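Side-chain contacts in phosphoenolpyruvate--protein phosphotransferase (Escherichia coli, PDB 5T12), which probably transfers the phosphoryl group of phosphoenolpyruvate to the carrier protein NPr in nitrogen-metabolic phosphotransfer, this chain being the enzyme I-type N-terminal domain, an internal piece of the enzyme: residues A[52-57]-A[130-135]; A[10-15]-A[196-201]; A[90-95]-A[104-109]; A[97-102]-A[138-143]; A[113-118]-A[124-129]. The protein carries 1 engineered substitution. All coordinates share one frame; numbering follows the deposited sequence.

Contact 1: residues A[52-57]-A[130-135]; sequences NEFRRY and RALGQR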
# COMPACT_ATOMS: atom_id res chain seq x y z
N ASN A 52 -4.13 6.01 14.47
CA ASN A 52 -5.57 6.08 14.26
C ASN A 52 -6.00 5.24 13.06
O ASN A 52 -6.99 4.52 13.13
CB ASN A 52 -6.01 7.53 14.09
CG ASN A 52 -6.13 8.27 15.41
OD1 ASN A 52 -6.77 7.79 16.34
ND2 ASN A 52 -5.51 9.44 15.49
N GLU A 53 -5.24 5.32 11.97
CA GLU A 53 -5.58 4.55 10.77
C GLU A 53 -5.60 3.06 11.06
O GLU A 53 -6.55 2.36 10.71
CB GLU A 53 -4.59 4.87 9.65
CG GLU A 53 -5.03 4.42 8.27
CD GLU A 53 -4.05 4.82 7.18
OE1 GLU A 53 -2.83 4.73 7.42
OE2 GLU A 53 -4.51 5.24 6.10
N PHE A 54 -4.55 2.55 11.71
CA PHE A 54 -4.53 1.15 12.11
C PHE A 54 -5.64 0.82 13.09
O PHE A 54 -6.08 -0.33 13.17
CB PHE A 54 -3.17 0.80 12.72
CG PHE A 54 -2.13 0.40 11.72
CD1 PHE A 54 -1.61 1.34 10.84
CD2 PHE A 54 -1.67 -0.90 11.66
CE1 PHE A 54 -0.65 0.97 9.91
CE2 PHE A 54 -0.71 -1.27 10.73
CZ PHE A 54 -0.20 -0.33 9.86
N ARG A 55 -6.12 1.81 13.84
CA ARG A 55 -7.16 1.57 14.83
C ARG A 55 -8.49 1.25 14.16
O ARG A 55 -9.20 0.32 14.58
CB ARG A 55 -7.29 2.77 15.77
CG ARG A 55 -7.57 2.41 17.22
CD ARG A 55 -7.47 3.61 18.16
NE ARG A 55 -6.10 3.92 18.55
CZ ARG A 55 -5.48 5.07 18.28
NH1 ARG A 55 -6.11 6.02 17.61
NH2 ARG A 55 -4.22 5.26 18.67
N ARG A 56 -8.86 2.00 13.11
CA ARG A 56 -10.13 1.76 12.45
C ARG A 56 -10.09 0.51 11.57
O ARG A 56 -11.10 -0.18 11.43
CB ARG A 56 -10.54 2.96 11.60
CG ARG A 56 -9.68 4.20 11.77
CD ARG A 56 -10.07 5.00 13.00
NE ARG A 56 -10.55 6.33 12.65
CZ ARG A 56 -11.83 6.64 12.48
NH1 ARG A 56 -12.18 7.88 12.16
NH2 ARG A 56 -12.76 5.71 12.63
N TYR A 57 -8.93 0.22 10.97
CA TYR A 57 -8.84 -0.95 10.10
C TYR A 57 -9.08 -2.24 10.88
O TYR A 57 -9.84 -3.11 10.44
CB TYR A 57 -7.48 -0.98 9.40
CG TYR A 57 -7.42 -0.13 8.15
CD1 TYR A 57 -8.58 0.15 7.42
CD2 TYR A 57 -6.22 0.39 7.69
CE1 TYR A 57 -8.53 0.92 6.28
CE2 TYR A 57 -6.17 1.17 6.54
CZ TYR A 57 -7.33 1.43 5.84
OH TYR A 57 -7.28 2.20 4.70
N ARG A 130 9.05 -2.15 7.64
CA ARG A 130 9.27 -1.25 6.52
C ARG A 130 7.95 -0.71 5.99
O ARG A 130 7.87 0.45 5.57
CB ARG A 130 10.04 -1.97 5.41
CG ARG A 130 11.40 -2.49 5.85
CD ARG A 130 12.26 -2.91 4.67
NE ARG A 130 13.53 -3.47 5.10
CZ ARG A 130 14.59 -2.75 5.44
NH1 ARG A 130 14.54 -1.43 5.40
NH2 ARG A 130 15.71 -3.35 5.82
N ALA A 131 6.90 -1.53 6.00
CA ALA A 131 5.58 -1.07 5.58
C ALA A 131 5.06 0.02 6.51
O ALA A 131 4.49 1.02 6.05
CB ALA A 131 4.61 -2.24 5.52
N LEU A 132 5.24 -0.16 7.82
CA LEU A 132 4.84 0.87 8.77
C LEU A 132 5.64 2.15 8.54
O LEU A 132 5.09 3.26 8.66
CB LEU A 132 5.02 0.38 10.20
CG LEU A 132 3.80 -0.23 10.90
CD1 LEU A 132 3.31 -1.47 10.17
CD2 LEU A 132 4.11 -0.54 12.35
N GLY A 133 6.92 2.02 8.22
CA GLY A 133 7.71 3.20 7.87
C GLY A 133 7.23 3.85 6.59
O GLY A 133 7.16 5.08 6.50
N GLN A 134 6.88 3.04 5.59
CA GLN A 134 6.29 3.57 4.37
C GLN A 134 5.01 4.35 4.66
O GLN A 134 4.77 5.41 4.08
CB GLN A 134 6.01 2.44 3.38
CG GLN A 134 7.24 1.86 2.72
CD GLN A 134 7.57 2.55 1.41
OE1 GLN A 134 8.50 3.36 1.33
NE2 GLN A 134 6.81 2.23 0.37
N ARG A 135 4.18 3.83 5.57
CA ARG A 135 2.94 4.51 5.92
C ARG A 135 3.22 5.79 6.70
O ARG A 135 2.50 6.79 6.54
CB ARG A 135 2.03 3.58 6.72
CG ARG A 135 0.57 3.98 6.71
CD ARG A 135 0.02 3.97 5.29
NE ARG A 135 -1.33 4.51 5.22
CZ ARG A 135 -1.98 4.74 4.08
NH1 ARG A 135 -1.40 4.49 2.92
NH2 ARG A 135 -3.21 5.24 4.11

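Contact 2: residues A[10-15]-A[196-201]; sequences GVAIAE and GIPTVM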
# COMPACT_ATOMS: atom_id res chain seq x y z
N GLY A 10 -14.70 -8.70 -6.38
CA GLY A 10 -15.14 -7.35 -6.70
C GLY A 10 -14.99 -7.03 -8.17
O GLY A 10 -14.40 -7.79 -8.95
N VAL A 11 -15.56 -5.90 -8.55
CA VAL A 11 -15.48 -5.36 -9.90
C VAL A 11 -15.12 -3.88 -9.80
O VAL A 11 -15.61 -3.18 -8.91
CB VAL A 11 -16.79 -5.55 -10.69
CG1 VAL A 11 -16.65 -5.03 -12.11
CG2 VAL A 11 -17.21 -7.01 -10.70
N ALA A 12 -14.26 -3.42 -10.70
CA ALA A 12 -13.86 -2.02 -10.73
C ALA A 12 -13.47 -1.63 -12.14
O ALA A 12 -12.99 -2.47 -12.92
CB ALA A 12 -12.71 -1.74 -9.76
N ILE A 13 -13.68 -0.36 -12.48
CA ILE A 13 -13.27 0.20 -13.76
C ILE A 13 -12.58 1.53 -13.48
O ILE A 13 -13.11 2.38 -12.77
CB ILE A 13 -14.47 0.38 -14.72
CG1 ILE A 13 -14.01 1.02 -16.03
CG2 ILE A 13 -15.59 1.19 -14.06
CD1 ILE A 13 -15.09 1.10 -17.08
N ALA A 14 -11.37 1.69 -14.03
CA ALA A 14 -10.58 2.88 -13.78
C ALA A 14 -9.38 2.88 -14.72
O ALA A 14 -9.06 1.87 -15.35
CB ALA A 14 -10.11 2.96 -12.32
N GLU A 15 -8.72 4.03 -14.78
CA GLU A 15 -7.47 4.15 -15.53
C GLU A 15 -6.37 3.35 -14.85
O GLU A 15 -6.26 3.33 -13.62
CB GLU A 15 -7.08 5.63 -15.64
CG GLU A 15 -5.59 5.90 -15.74
CD GLU A 15 -5.24 7.35 -15.48
OE1 GLU A 15 -6.17 8.15 -15.24
OE2 GLU A 15 -4.04 7.70 -15.51
N GLY A 196 -11.15 -5.17 0.80
CA GLY A 196 -12.23 -5.21 -0.16
C GLY A 196 -11.89 -4.61 -1.51
O GLY A 196 -12.75 -4.01 -2.15
N ILE A 197 -10.65 -4.78 -1.96
CA ILE A 197 -10.19 -4.24 -3.24
C ILE A 197 -10.20 -5.36 -4.25
O ILE A 197 -9.56 -6.40 -4.02
CB ILE A 197 -8.78 -3.63 -3.11
CG1 ILE A 197 -8.73 -2.63 -1.95
CG2 ILE A 197 -8.38 -2.96 -4.41
CD1 ILE A 197 -7.35 -2.03 -1.74
N PRO A 198 -10.90 -5.23 -5.38
CA PRO A 198 -10.81 -6.24 -6.44
C PRO A 198 -9.38 -6.38 -6.92
O PRO A 198 -8.70 -5.39 -7.22
CB PRO A 198 -11.73 -5.69 -7.54
CG PRO A 198 -12.66 -4.76 -6.82
CD PRO A 198 -11.86 -4.16 -5.71
N THR A 199 -8.90 -7.62 -6.99
CA THR A 199 -7.50 -7.88 -7.29
C THR A 199 -7.38 -9.13 -8.14
O THR A 199 -8.02 -10.15 -7.85
CB THR A 199 -6.68 -8.02 -6.00
OG1 THR A 199 -6.68 -6.77 -5.30
CG2 THR A 199 -5.25 -8.42 -6.31
N VAL A 200 -6.56 -9.06 -9.18
CA VAL A 200 -6.30 -10.17 -10.08
C VAL A 200 -4.79 -10.36 -10.17
O VAL A 200 -4.03 -9.39 -10.13
CB VAL A 200 -6.94 -9.94 -11.46
CG1 VAL A 200 -6.13 -8.98 -12.31
CG2 VAL A 200 -7.17 -11.25 -12.18
N MET A 201 -4.34 -11.62 -10.27
CA MET A 201 -2.92 -11.94 -10.23
C MET A 201 -2.58 -12.96 -11.30
O MET A 201 -3.46 -13.49 -11.99
CB MET A 201 -2.51 -12.47 -8.85
CG MET A 201 -2.54 -11.43 -7.73
SD MET A 201 -2.02 -12.13 -6.15
CE MET A 201 -2.06 -10.68 -5.10

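Contact 3: residues A[90-95]-A[104-109]; sequences FAEVDK and KTVIEK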
# COMPACT_ATOMS: atom_id res chain seq x y z
N PHE A 90 12.60 11.07 18.25
CA PHE A 90 13.04 12.38 18.72
C PHE A 90 14.55 12.42 18.92
O PHE A 90 15.16 13.49 18.80
CB PHE A 90 12.33 12.75 20.02
CG PHE A 90 10.95 13.30 19.82
CD1 PHE A 90 10.33 13.24 18.59
CD2 PHE A 90 10.28 13.91 20.87
CE1 PHE A 90 9.06 13.75 18.40
CE2 PHE A 90 9.01 14.43 20.70
CZ PHE A 90 8.40 14.35 19.46
N ALA A 91 15.17 11.27 19.22
CA ALA A 91 16.62 11.22 19.37
C ALA A 91 17.33 11.55 18.06
O ALA A 91 18.42 12.12 18.08
CB ALA A 91 17.04 9.85 19.88
N GLU A 92 16.72 11.19 16.93
CA GLU A 92 17.30 11.54 15.64
C GLU A 92 17.05 13.00 15.28
O GLU A 92 17.85 13.61 14.57
CB GLU A 92 16.76 10.62 14.54
CG GLU A 92 17.25 9.19 14.65
CD GLU A 92 18.75 9.06 14.43
OE1 GLU A 92 19.30 9.85 13.63
OE2 GLU A 92 19.37 8.18 15.06
N VAL A 93 15.94 13.58 15.76
CA VAL A 93 15.67 14.99 15.50
C VAL A 93 16.66 15.87 16.25
O VAL A 93 17.13 16.89 15.72
CB VAL A 93 14.22 15.33 15.88
CG1 VAL A 93 13.93 16.80 15.62
CG2 VAL A 93 13.25 14.45 15.11
N ASP A 94 17.01 15.49 17.48
CA ASP A 94 17.99 16.26 18.25
C ASP A 94 19.37 16.23 17.61
O ASP A 94 20.18 17.13 17.87
CB ASP A 94 18.06 15.74 19.68
CG ASP A 94 16.75 15.90 20.43
OD1 ASP A 94 15.90 16.71 19.99
OD2 ASP A 94 16.56 15.22 21.46
N LYS A 95 19.65 15.23 16.78
CA LYS A 95 20.88 15.21 15.99
C LYS A 95 20.82 16.13 14.78
O LYS A 95 21.80 16.21 14.03
CB LYS A 95 21.18 13.78 15.53
CG LYS A 95 21.45 12.80 16.66
CD LYS A 95 21.69 11.40 16.13
CE LYS A 95 21.97 10.42 17.26
NZ LYS A 95 22.17 9.04 16.75
N LYS A 104 13.22 7.04 8.45
CA LYS A 104 14.03 6.08 7.70
C LYS A 104 15.11 5.46 8.58
O LYS A 104 15.39 4.26 8.48
CB LYS A 104 14.67 6.77 6.49
CG LYS A 104 15.55 5.85 5.65
CD LYS A 104 16.07 6.56 4.41
CE LYS A 104 16.88 5.62 3.54
NZ LYS A 104 17.26 6.24 2.24
N THR A 105 15.71 6.26 9.46
CA THR A 105 16.78 5.75 10.32
C THR A 105 16.25 4.72 11.31
O THR A 105 16.81 3.63 11.46
CB THR A 105 17.46 6.91 11.06
OG1 THR A 105 17.99 7.84 10.11
CG2 THR A 105 18.58 6.39 11.94
N VAL A 106 15.15 5.05 12.00
CA VAL A 106 14.64 4.17 13.04
C VAL A 106 14.09 2.88 12.44
O VAL A 106 14.38 1.78 12.92
CB VAL A 106 13.57 4.89 13.88
CG1 VAL A 106 12.85 3.91 14.79
CG2 VAL A 106 14.21 6.01 14.69
N ILE A 107 13.29 2.99 11.38
CA ILE A 107 12.62 1.82 10.82
C ILE A 107 13.65 0.83 10.26
O ILE A 107 13.57 -0.37 10.51
CB ILE A 107 11.60 2.24 9.75
CG1 ILE A 107 10.22 2.47 10.39
CG2 ILE A 107 11.48 1.18 8.65
CD1 ILE A 107 10.14 3.70 11.27
N GLU A 108 14.63 1.34 9.50
CA GLU A 108 15.62 0.45 8.91
C GLU A 108 16.52 -0.17 9.98
O GLU A 108 16.93 -1.33 9.85
CB GLU A 108 16.46 1.20 7.88
CG GLU A 108 15.68 1.66 6.66
CD GLU A 108 16.56 2.12 5.52
OE1 GLU A 108 16.02 2.44 4.44
OE2 GLU A 108 17.80 2.15 5.70
N LYS A 109 16.82 0.58 11.04
CA LYS A 109 17.62 0.03 12.13
C LYS A 109 16.92 -1.15 12.79
O LYS A 109 17.55 -2.17 13.10
CB LYS A 109 17.92 1.12 13.16
CG LYS A 109 18.52 0.61 14.46
CD LYS A 109 19.24 1.72 15.21
CE LYS A 109 18.73 1.86 16.64
NZ LYS A 109 17.34 2.39 16.69

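Contact 4: residues A[97-102]-A[138-143]; sequences SVAEWA and FHLDDA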
# COMPACT_ATOMS: atom_id res chain seq x y z
N SER A 97 18.10 16.18 12.33
CA SER A 97 17.54 15.45 11.20
C SER A 97 16.09 15.85 10.97
O SER A 97 15.35 16.17 11.91
CB SER A 97 17.62 13.94 11.43
OG SER A 97 18.96 13.52 11.63
N VAL A 98 15.68 15.83 9.70
CA VAL A 98 14.29 16.06 9.35
C VAL A 98 13.46 14.82 9.67
O VAL A 98 13.99 13.71 9.79
CB VAL A 98 14.17 16.47 7.87
CG1 VAL A 98 12.77 16.98 7.54
CG2 VAL A 98 15.19 17.54 7.54
N ALA A 99 12.15 15.01 9.82
CA ALA A 99 11.27 13.93 10.25
C ALA A 99 11.35 12.73 9.31
O ALA A 99 11.26 11.58 9.75
CB ALA A 99 9.83 14.43 10.36
N GLU A 100 11.52 12.98 8.01
CA GLU A 100 11.57 11.88 7.05
C GLU A 100 12.81 11.01 7.27
O GLU A 100 12.71 9.77 7.24
CB GLU A 100 11.55 12.41 5.62
CG GLU A 100 10.17 12.88 5.15
CD GLU A 100 9.79 14.24 5.70
OE1 GLU A 100 10.63 14.88 6.37
OE2 GLU A 100 8.64 14.68 5.46
N TRP A 101 13.97 11.63 7.48
CA TRP A 101 15.18 10.85 7.73
C TRP A 101 15.11 10.14 9.08
O TRP A 101 15.62 9.02 9.21
CB TRP A 101 16.41 11.77 7.67
CG TRP A 101 17.69 11.08 8.01
CD1 TRP A 101 18.39 11.17 9.18
CD2 TRP A 101 18.44 10.19 7.17
NE1 TRP A 101 19.52 10.39 9.12
CE2 TRP A 101 19.58 9.78 7.89
CE3 TRP A 101 18.26 9.70 5.87
CZ2 TRP A 101 20.53 8.91 7.36
CZ3 TRP A 101 19.20 8.84 5.35
CH2 TRP A 101 20.32 8.45 6.09
N ALA A 102 14.48 10.77 10.07
CA ALA A 102 14.34 10.13 11.38
C ALA A 102 13.50 8.86 11.28
O ALA A 102 13.77 7.87 11.96
CB ALA A 102 13.73 11.10 12.38
N PHE A 138 4.01 8.28 4.29
CA PHE A 138 2.81 8.63 3.53
C PHE A 138 2.08 9.81 4.16
O PHE A 138 1.60 10.70 3.46
CB PHE A 138 1.88 7.42 3.43
CG PHE A 138 0.62 7.69 2.67
CD1 PHE A 138 0.61 7.68 1.29
CD2 PHE A 138 -0.57 7.94 3.34
CE1 PHE A 138 -0.55 7.92 0.58
CE2 PHE A 138 -1.74 8.18 2.63
CZ PHE A 138 -1.73 8.17 1.25
N HIS A 139 1.99 9.83 5.50
CA HIS A 139 1.28 10.91 6.18
C HIS A 139 2.12 12.17 6.33
O HIS A 139 1.57 13.23 6.62
CB HIS A 139 0.80 10.43 7.55
CG HIS A 139 -0.20 9.32 7.49
ND1 HIS A 139 0.11 8.03 7.86
CD2 HIS A 139 -1.49 9.31 7.10
CE1 HIS A 139 -0.96 7.27 7.70
NE2 HIS A 139 -1.94 8.02 7.24
N LEU A 140 3.44 12.07 6.15
CA LEU A 140 4.28 13.27 6.18
C LEU A 140 4.11 14.09 4.91
O LEU A 140 4.28 15.31 4.93
CB LEU A 140 5.74 12.88 6.38
CG LEU A 140 6.12 12.30 7.74
CD1 LEU A 140 7.58 11.86 7.75
CD2 LEU A 140 5.86 13.31 8.85
N ASP A 141 3.78 13.44 3.79
CA ASP A 141 3.64 14.08 2.49
C ASP A 141 2.31 14.83 2.34
O ASP A 141 2.02 15.31 1.24
CB ASP A 141 3.77 13.03 1.39
CG ASP A 141 4.46 13.56 0.14
OD1 ASP A 141 4.12 14.68 -0.31
OD2 ASP A 141 5.34 12.86 -0.39
N ASP A 142 1.51 14.94 3.40
CA ASP A 142 0.15 15.45 3.30
C ASP A 142 0.00 16.85 3.89
O ASP A 142 -1.04 17.17 4.46
CB ASP A 142 -0.83 14.48 3.97
CG ASP A 142 -1.02 13.21 3.18
OD1 ASP A 142 -0.06 12.77 2.50
OD2 ASP A 142 -2.13 12.64 3.24
N ALA A 143 1.02 17.69 3.76
CA ALA A 143 0.93 19.06 4.24
C ALA A 143 0.62 20.02 3.10
O ALA A 143 0.89 19.72 1.93
CB ALA A 143 2.22 19.46 4.95

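Contact 5: residues A[113-118]-A[124-129]; sequences QFAALS and ERAGDL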
# COMPACT_ATOMS: atom_id res chain seq x y z
N GLN A 113 17.43 -5.45 12.58
CA GLN A 113 17.54 -6.29 13.77
C GLN A 113 16.55 -7.45 13.72
O GLN A 113 16.88 -8.58 14.12
CB GLN A 113 17.33 -5.46 15.03
CG GLN A 113 18.42 -4.43 15.28
CD GLN A 113 18.12 -3.54 16.48
OE1 GLN A 113 17.31 -3.89 17.34
NE2 GLN A 113 18.78 -2.39 16.53
N PHE A 114 15.34 -7.21 13.22
CA PHE A 114 14.36 -8.28 13.09
C PHE A 114 14.81 -9.31 12.05
O PHE A 114 14.63 -10.52 12.25
CB PHE A 114 12.99 -7.71 12.71
CG PHE A 114 12.18 -7.27 13.89
CD1 PHE A 114 12.61 -6.22 14.70
CD2 PHE A 114 10.97 -7.88 14.19
CE1 PHE A 114 11.86 -5.81 15.78
CE2 PHE A 114 10.22 -7.47 15.28
CZ PHE A 114 10.66 -6.43 16.07
N ALA A 115 15.40 -8.85 10.95
CA ALA A 115 15.87 -9.76 9.91
C ALA A 115 17.05 -10.61 10.38
O ALA A 115 17.30 -11.67 9.80
CB ALA A 115 16.26 -8.98 8.66
N ALA A 116 17.78 -10.17 11.41
CA ALA A 116 18.91 -10.92 11.92
C ALA A 116 18.51 -11.99 12.93
O ALA A 116 19.36 -12.79 13.33
CB ALA A 116 19.93 -9.97 12.56
N LEU A 117 17.25 -12.02 13.36
CA LEU A 117 16.83 -12.96 14.38
C LEU A 117 16.69 -14.36 13.80
O LEU A 117 16.49 -14.56 12.60
CB LEU A 117 15.50 -12.51 15.00
CG LEU A 117 15.51 -11.13 15.65
CD1 LEU A 117 14.15 -10.83 16.27
CD2 LEU A 117 16.61 -11.04 16.69
N SER A 118 16.79 -15.35 14.69
CA SER A 118 16.59 -16.74 14.31
C SER A 118 15.16 -17.21 14.55
O SER A 118 14.74 -18.21 13.96
CB SER A 118 17.56 -17.65 15.08
OG SER A 118 17.37 -17.53 16.48
N GLU A 124 10.33 -12.98 9.79
CA GLU A 124 9.60 -12.57 8.60
C GLU A 124 8.84 -11.27 8.77
O GLU A 124 8.40 -10.69 7.77
CB GLU A 124 8.62 -13.68 8.18
CG GLU A 124 9.05 -15.09 8.58
CD GLU A 124 10.27 -15.58 7.82
OE1 GLU A 124 10.53 -15.07 6.71
OE2 GLU A 124 10.96 -16.48 8.34
N ARG A 125 8.66 -10.79 10.00
CA ARG A 125 7.95 -9.54 10.23
C ARG A 125 8.82 -8.31 10.00
O ARG A 125 8.35 -7.19 10.21
CB ARG A 125 7.39 -9.50 11.65
CG ARG A 125 6.29 -10.53 11.89
CD ARG A 125 5.18 -10.39 10.86
NE ARG A 125 4.34 -11.58 10.78
CZ ARG A 125 3.17 -11.72 11.38
NH1 ARG A 125 2.68 -10.73 12.12
NH2 ARG A 125 2.48 -12.84 11.25
N ALA A 126 10.07 -8.49 9.56
CA ALA A 126 10.91 -7.34 9.23
C ALA A 126 10.32 -6.53 8.09
O ALA A 126 10.51 -5.30 8.05
CB ALA A 126 12.33 -7.81 8.88
N GLY A 127 9.61 -7.18 7.17
CA GLY A 127 8.96 -6.44 6.10
C GLY A 127 7.79 -5.60 6.58
O GLY A 127 7.52 -4.54 6.01
N ASP A 128 7.09 -6.05 7.62
CA ASP A 128 6.00 -5.25 8.18
C ASP A 128 6.51 -3.92 8.72
O ASP A 128 5.84 -2.89 8.58
CB ASP A 128 5.30 -6.03 9.29
CG ASP A 128 4.64 -7.30 8.78
OD1 ASP A 128 5.08 -7.82 7.74
OD2 ASP A 128 3.69 -7.77 9.44
N LEU A 129 7.69 -3.93 9.34
CA LEU A 129 8.25 -2.69 9.89
C LEU A 129 8.54 -1.69 8.78
O LEU A 129 8.30 -0.48 8.96
CB LEU A 129 9.52 -3.00 10.69
CG LEU A 129 9.35 -3.34 12.17
CD1 LEU A 129 8.66 -2.20 12.90
CD2 LEU A 129 8.58 -4.64 12.36

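Contact 1: residues A[52-57]-A[130-135]
E53 of helix 36-61 reaches across to R135 of helix 126-140, and carboxylate and guanidinium meet edge to edge in a two-pronged salt bridge. R135 NE donates to E53 OE1 at 2.7 Å on the syn side of the carboxylate, and the N-H...O angle of 165° makes this prong nearly straight. The second prong joins R135 NH2 to E53 OE2; the modelled 2.4 Å is very short, so its exact length is doubtful although the pairing is clear. The two flat groups are turned 30° apart, which leaves the carboxylate slightly twisted out of the guanidinium plane. E53 gets there because CG stands anti to the backbone N (chi1 -166°) and the chain beyond it is extended, whereas R135 bends at chi2 and crosses it at about a right angle. The remaining guanidinium nitrogen, R135 NH1, is satisfied by the carbonyl oxygens of A167 and L169, and the ring of F138 adds a cation-pi contact. Beside the charged pair, a buried apolar pair joins the same two helices: F54 CZ lies 3.7 Å from L132 CD1, the methyl coming obliquely at the ring, while F73 stacks with F54 and Y76 touches both side chains. A long chain ending in a forked guanidinium suits position 135, since one such group can bind a carboxylate and two carbonyls at once. Both carboxylate oxygens and all three guanidinium nitrogens thus have partners, which fixes the rotation of both groups and probably favours the ionised form of E53.

Contact 2: residues A[10-15]-A[196-201]
The alpha/beta part of this chain, which corresponds to the phosphohistidine domain of enzyme I, brings the start of strand 11-18 beside the turn that leads from helix 187-195 into strand 199-201. The two strands are not neighbours in the mixed sheet, since 154-158 and 174-179 lie between them, so the contact is made at their ends, by one proline ring against a backbone. G196, with positive phi, is the C-prime residue of a Schellman motif that ends the helix, and the chain then passes through I197 to P198. There the pyrrolidine ring points at G10, and the two CA atoms are only 4.5 Å apart. Having no side chain, G10 lets the ring settle on its backbone, and its phi of 127° is one that glycine adopts easily. P198 suits the other side: its compact, rigid ring needs no polar partner, and its carbonyl end is tied into the sheet by backbone pairing with V177. G10 and A12 are held by backbone hydrogen bonds to G219 and to V217 of strand 214-218. A12 also directs its methyl at the proline, with A12 CB 4.2 Å from P198 CG. The closest touch is P198 CG to G10 C at 3.5 Å; the same carbon is 3.6 Å from V11 N, and P198 CB is 3.6 Å from G10 C.

Contact 3: residues A[90-95]-A[104-109]
T105 turns its methyl to E92 while its hydroxyl OG1 hydrogen-bonds back to W101 O, one helical turn earlier in its own helix. That division of labour comes from a single torsion: with chi1 at -59°, OG1 sits beside the backbone N and CG2 stands anti to it, facing helix 83-94. The branched residue therefore meets its neighbour with carbon alone. T105 CG2 rests against the carboxylate of E92, 3.7 Å from both E92 CD and E92 OE2, the two side chains crossing at about a right angle. E92 is folded at chi2 (-65°), which bends the acid group along the surface of the partner helix, and its aliphatic part adds a looser touch, E92 CG to V106 CG2 at 4.4 Å. Buried V106 also packs on L85 and L89 of helix 83-94, so the apolar contact between the two helices continues beyond E92. Charge partners lie at the side: K95 NZ makes a weak salt bridge of 3.4 Å to E92 OE2 within the same segment. K109 NZ, at 6.3 Å from E92 OE2, does not touch it and forms instead a long, weak ion pair with E88. Glutamate suits the place because its methylenes can pack while its acid stays within weak reach of K95. This contact thus rests mainly on dispersion, and K95 probably steadies the carboxylate only loosely.

Contact 4: residues A[97-102]-A[138-143]
L140 slides alongside the folded side chain of E100, the two running past each other in opposite directions. Its branch CD1 does most of the touching: L140 CD1 is 3.8 Å from E100 CG and equally near to E100 CD, so the methyl lies on the bent methylene chain as well as the root of the acid. The closest approach, however, is E100 OE2 to L140 CB at 3.5 Å, a van der Waals touch of an oxygen on carbon. The fold of E100 explains the overlap. CG leaves beside the backbone N, and a chi2 of 77° then curls the carboxylate back toward the leucine. The acid's polar partner is on helix 36-61, for E100 OE2 forms a salt bridge with R42, whose charge probably compensates the oxygen brought against a hydrocarbon. Glutamate serves well here, offering methylenes to the leucine and charge to the arginine. A99 meets the same methyl from another direction, with A99 CB 4.3 Å from L140 CD1 and A99 C 4.2 Å from that atom. The small residue lets the first turn of helix 99-115 come close, as the 7.5 Å between the CA atoms of E100 and L140 attests. V98 is the N-cap of that helix, and E39 OE1 accepts a hydrogen bond from A99 N. The contact thus sets the start of helix 99-115 against the end of helix 126-140, while helix 36-61 flanks both, supplying E39 and R42 to the one and packing E49 and E53 against H139 of the other.

Contact 5: residues A[113-118]-A[124-129]
With chi1 at -85° and chi2 at 64°, F114 places CG beside its backbone N and turns its ring so that one face receives L129. The leucine comes over that face with a single methyl, L129 CD2, which stands 4.4 Å from F114 CE2, a loose fit. Closer packing is found at the root of the ring, where F114 CB meets the methyl of A126 at 3.9 Å. That methyl also lies 3.8 Å from A115 N, so it is set against the backbone of the last turns of helix 99-115 as much as against side chains. A115 adds its own methyl at the rim, A115 CB to A126 CB being 4.1 Å. Alanine suits position 126 because its single carbon lets the chains draw together until the CA atoms of F114 and A126 are 5.3 Å apart; a flat aromatic at 114 then reaches past A126 to L129, about one turn along the second helix. The side chains that meet are all apolar, and much of the contact lies at the surface. The linking section is fastened separately: L122 of helix 120-123 packs on both F114 and L117, and K123 NZ hydrogen-bonds L117 O. L129 also touches L79 of helix 68-80, and D128 OD2 binds Y76 OH, tying the second helix onward. The antiparallel helices 99-115 and 126-140, joined through short helix 120-123, form a helical hairpin within the all-helical subdomain, which as a whole binds the phosphocarrier in enzyme I-type relatives.

From the N terminus, the first segment of contact 2 opens at the start of strand 11-18, and its partner arrives 181 residues later, so it encloses all the others and belongs to the alpha/beta part. Helix 36-61 then opens contact 1, whose loop to helix 126-140 contains contacts 3 and 5. Contact 3 joins helix 83-94 to helix 99-115; contact 4 opens between its segments and closes at the end of helix 126-140, so it crosses contacts 3 and 1. Contact 5, nested in contacts 1 and 4, closes the hairpin of helices 99-115 and 126-140. Contacts 1, 3, 4 and 5 bind one helical assembly; contact 2 stays about 8 Å from contact 1 at the nearest atoms.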